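Local coordinates for lysine-specific demethylase REF6 (Arabidopsis thaliana, PDB 6A58), which removes methyl groups from di- and trimethylated lysine on histone H3 and binds DNA through its C2H2 zinc fingers, at residues L76-K81 with R98-A103; M85-K88 with S92-E95. One frame throughout, in Å; residues are numbered along the deposited sequence.

Contact 1 (L76-K81 with R98-A103); sequences LKCPWK and RVHTGA. With ZN (zinc ion), chain D.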
# COMPACT_ATOMS: atom_id res chain seq x y z
N LEU A 76 -5.33 -1.08 9.25
CA LEU A 76 -4.76 -2.16 10.06
C LEU A 76 -4.03 -1.61 11.28
O LEU A 76 -2.98 -0.98 11.15
CB LEU A 76 -3.79 -2.98 9.19
CG LEU A 76 -4.39 -3.58 7.91
CD1 LEU A 76 -3.31 -4.32 7.14
CD2 LEU A 76 -5.58 -4.48 8.21
N LYS A 77 -4.61 -1.85 12.46
CA LYS A 77 -4.05 -1.34 13.73
C LYS A 77 -2.98 -2.28 14.24
O LYS A 77 -3.09 -3.50 14.10
CB LYS A 77 -5.15 -1.21 14.79
CG LYS A 77 -6.16 -0.11 14.53
CD LYS A 77 -7.09 0.08 15.72
CE LYS A 77 -7.85 1.40 15.64
NZ LYS A 77 -8.75 1.47 14.46
N CYS A 78 -1.95 -1.71 14.86
CA CYS A 78 -0.94 -2.51 15.54
C CYS A 78 -1.59 -3.24 16.72
O CYS A 78 -2.34 -2.62 17.48
CB CYS A 78 0.19 -1.63 16.05
SG CYS A 78 1.50 -2.57 16.86
N PRO A 79 -1.32 -4.55 16.87
CA PRO A 79 -1.92 -5.32 17.96
C PRO A 79 -1.21 -5.18 19.32
O PRO A 79 -1.70 -5.73 20.30
CB PRO A 79 -1.80 -6.76 17.47
CG PRO A 79 -0.54 -6.76 16.68
CD PRO A 79 -0.52 -5.42 15.98
N TRP A 80 -0.09 -4.45 19.37
CA TRP A 80 0.70 -4.31 20.60
C TRP A 80 0.04 -3.27 21.51
O TRP A 80 -0.07 -2.11 21.12
CB TRP A 80 2.13 -3.87 20.23
CG TRP A 80 3.22 -4.31 21.17
CD1 TRP A 80 3.90 -3.53 22.05
CD2 TRP A 80 3.78 -5.62 21.27
NE1 TRP A 80 4.85 -4.28 22.71
CE2 TRP A 80 4.79 -5.57 22.26
CE3 TRP A 80 3.52 -6.84 20.64
CZ2 TRP A 80 5.55 -6.69 22.61
CZ3 TRP A 80 4.26 -7.95 20.99
CH2 TRP A 80 5.27 -7.87 21.97
N LYS A 81 -0.39 -3.69 22.70
CA LYS A 81 -1.05 -2.77 23.63
C LYS A 81 -0.18 -1.54 23.89
O LYS A 81 1.03 -1.66 24.07
CB LYS A 81 -1.36 -3.45 24.96
CG LYS A 81 -2.45 -4.51 24.90
CD LYS A 81 -2.45 -5.40 26.14
CE LYS A 81 -2.83 -4.64 27.40
NZ LYS A 81 -2.79 -5.51 28.60
N ARG A 98 7.81 -6.27 14.52
CA ARG A 98 9.17 -6.69 14.87
C ARG A 98 9.93 -5.67 15.71
O ARG A 98 10.83 -6.04 16.47
CB ARG A 98 9.98 -7.04 13.62
CG ARG A 98 9.44 -8.22 12.82
CD ARG A 98 10.16 -8.35 11.49
NE ARG A 98 9.43 -9.24 10.59
CZ ARG A 98 9.57 -9.27 9.26
NH1 ARG A 98 10.43 -8.46 8.64
NH2 ARG A 98 8.84 -10.12 8.55
N VAL A 99 9.58 -4.38 15.59
CA VAL A 99 10.17 -3.33 16.44
C VAL A 99 9.85 -3.61 17.91
O VAL A 99 10.71 -3.46 18.77
CB VAL A 99 9.69 -1.91 16.04
CG1 VAL A 99 10.26 -0.85 16.97
CG2 VAL A 99 10.07 -1.60 14.60
N HIS A 100 8.62 -4.04 18.18
CA HIS A 100 8.18 -4.37 19.53
C HIS A 100 8.77 -5.68 20.04
O HIS A 100 9.14 -5.77 21.21
CB HIS A 100 6.66 -4.48 19.61
CG HIS A 100 5.93 -3.22 19.26
ND1 HIS A 100 6.21 -2.01 19.84
CD2 HIS A 100 4.90 -3.00 18.41
CE1 HIS A 100 5.41 -1.08 19.35
NE2 HIS A 100 4.59 -1.67 18.48
N THR A 101 8.83 -6.70 19.18
CA THR A 101 9.33 -8.02 19.60
C THR A 101 10.86 -8.10 19.63
O THR A 101 11.41 -8.97 20.31
CB THR A 101 8.82 -9.15 18.69
OG1 THR A 101 9.35 -8.97 17.37
CG2 THR A 101 7.29 -9.15 18.64
N GLY A 102 11.54 -7.21 18.90
CA GLY A 102 12.99 -7.23 18.79
C GLY A 102 13.53 -8.25 17.80
O GLY A 102 14.73 -8.51 17.76
N ALA A 103 12.65 -8.82 16.97
CA ALA A 103 13.04 -9.84 16.00
C ALA A 103 13.95 -9.25 14.92
O ALA A 103 13.68 -8.15 14.43
CB ALA A 103 11.81 -10.47 15.37
ZN ZN D . 3.07 -0.99 17.25
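Trp-80 and His-100 are where the backbones of 76-81 and 98-103 come nearest, with their CA atoms 7.6 Å apart. The first segment runs from strand 76-77 into a turn. The second is the last turn of helix 90-101 and the residues that follow it. Together they hold two of the four ligands of a C2H2 zinc finger, the third of the four in this C-terminal part of the protein. No hydrogen bond joins the two segments. The zinc ion does, bound by Cys-78 SG at 2.3 Å and by His-100 NE2 at 2.1 Å. Cys-83 and His-96 complete the site. Cys-78 SG sits at the edge of the His-100 ring, near its plane. Cys-78 SG also accepts a hydrogen bond from Trp-80 N at 3.5 Å, nearly straight at 164°, which ties the turn to the metal site.

The indole of Trp-80 lies flat over one face of the His-100 ring. This is an offset stack: the five-membered ring of Trp-80 and the ring of His-100 have centroids 4.0 Å apart and planes 3° from parallel. Trp-80 CG is anti to the backbone N (chi1 -151°), which carries the indole across to the helix end. The slide between the rings brings His-100 CB over the indole, a CH-pi contact 3.4 Å from the centroid of the five-membered ring of Trp-80. Further along, the six-membered ring reaches the next helix residue, where Trp-80 CZ3 touches the methyl Thr-101 CG2 at 4.0 Å.

Contact 2 (M85-K88 with S92-E95); sequences MTFK and SRTE
The ring of Phe-87 turns one face to the backbone of helix 90-101, where Arg-93 CA and Ser-92 O lie over it. Arg-93 CA makes a CH-pi contact, 3.9 Å from the centroid of the Phe-87 ring and 19° off the ring normal. It is displaced toward the CG and CD2 side of the ring. Over the same face, Ser-92 O lies toward the far rim, 4.0 Å from Phe-87 CE1. Ser-92 CB comes near Phe-87 CD1. The ring of His-96, a zinc ligand, also meets Phe-87, with the two planes inclined to each other.

Phe-87 CG is anti to its carbonyl carbon (chi1 -57°), and this swings the ring from strand 86-87 onto the helix. The arrangement belongs to the beta-beta-alpha fold of a C2H2 zinc finger, in which an aromatic residue of the second strand packs between hairpin and helix in the small hydrophobic core. The nearest atom of the Phe-87 side chain is about 5 Å from the zinc ion, but Phe-87 is not a ligand. An alanine here would take away the ring over which Arg-93 CA and Ser-92 O lie, and is likely to open a gap between strand and helix beside His-96.

Arg-93 touches the ring with the start of its side chain: Arg-93 CB is 3.7 Å from Phe-87 CD2, with CG close by. The chain then bends at chi3 and carries the guanidinium away from the ring, with the two planes 57° apart. There NH1 donates a hydrogen bond to Lys-77 O on the neighbouring strand. A water accepts a bond from Lys-88 N at 3.3 Å and is weakly linked to Ser-92 OG at 3.4 Å.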
# COMPACT_ATOMS: atom_id res chain seq x y z
N MET A 85 -0.15 3.05 16.33
CA MET A 85 0.23 3.10 14.92
C MET A 85 -0.72 2.27 14.06
O MET A 85 -1.24 1.25 14.50
CB MET A 85 1.67 2.62 14.72
CG MET A 85 2.69 3.53 15.38
SD MET A 85 4.34 3.43 14.66
CE MET A 85 4.07 4.22 13.07
N THR A 86 -0.94 2.74 12.84
CA THR A 86 -1.86 2.13 11.88
C THR A 86 -1.18 1.99 10.53
O THR A 86 -0.22 2.71 10.23
CB THR A 86 -3.14 2.98 11.74
OG1 THR A 86 -2.79 4.33 11.45
CG2 THR A 86 -3.96 2.93 13.01
N PHE A 87 -1.67 1.06 9.72
CA PHE A 87 -1.01 0.69 8.46
C PHE A 87 -1.99 0.44 7.33
O PHE A 87 -3.12 -0.00 7.55
CB PHE A 87 -0.14 -0.55 8.69
CG PHE A 87 0.88 -0.34 9.77
CD1 PHE A 87 2.07 0.30 9.48
CD2 PHE A 87 0.59 -0.67 11.09
CE1 PHE A 87 3.00 0.55 10.48
CE2 PHE A 87 1.51 -0.42 12.09
CZ PHE A 87 2.71 0.19 11.78
N LYS A 88 -1.53 0.74 6.12
CA LYS A 88 -2.28 0.48 4.90
C LYS A 88 -2.22 -0.99 4.49
O LYS A 88 -3.24 -1.55 4.09
CB LYS A 88 -1.74 1.35 3.76
N SER A 92 3.52 -4.16 5.95
CA SER A 92 4.03 -3.01 6.69
C SER A 92 3.76 -3.15 8.19
O SER A 92 4.63 -2.84 9.01
CB SER A 92 3.40 -1.71 6.18
OG SER A 92 3.68 -1.51 4.81
N ARG A 93 2.56 -3.61 8.54
CA ARG A 93 2.22 -3.85 9.94
C ARG A 93 3.09 -4.97 10.52
O ARG A 93 3.62 -4.82 11.62
CB ARG A 93 0.74 -4.21 10.12
CG ARG A 93 0.37 -4.59 11.55
CD ARG A 93 -1.12 -4.64 11.79
NE ARG A 93 -1.78 -5.71 11.06
CZ ARG A 93 -3.07 -6.03 11.17
NH1 ARG A 93 -3.88 -5.36 11.98
NH2 ARG A 93 -3.57 -7.03 10.44
N THR A 94 3.22 -6.07 9.79
CA THR A 94 4.05 -7.20 10.24
C THR A 94 5.51 -6.79 10.48
O THR A 94 6.09 -7.15 11.51
CB THR A 94 3.97 -8.38 9.24
OG1 THR A 94 2.62 -8.85 9.18
CG2 THR A 94 4.89 -9.53 9.66
N GLU A 95 6.08 -6.04 9.55
CA GLU A 95 7.43 -5.49 9.73
C GLU A 95 7.52 -4.61 10.98
O GLU A 95 8.45 -4.74 11.77
CB GLU A 95 7.89 -4.71 8.48
CG GLU A 95 8.31 -5.62 7.34
CD GLU A 95 8.93 -4.88 6.16
OE1 GLU A 95 8.94 -3.62 6.15
OE2 GLU A 95 9.42 -5.56 5.24
O HOH W 1 1.66 1.09 5.53

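Both contacts lie in the third C2H2 zinc finger, with centres 9 Å apart. Along the chain the order is 76-81, 85-88, 92-95, 98-103, so contact 2 falls between the two halves of contact 1. Strands 76-77 and 86-87 pair antiparallel in one hairpin. Contact 2 joins strand 86-87 to the early turns of helix 90-101, and contact 1 joins the turn after strand 76-77 to the C-terminal end of the same helix. They meet directly at the hairpin, where Leu-76 O and Phe-87 N are 2.8 Å apart, a probable hydrogen bond. Metal site and hydrophobic core thus hold together one compact finger within the DNA-binding region.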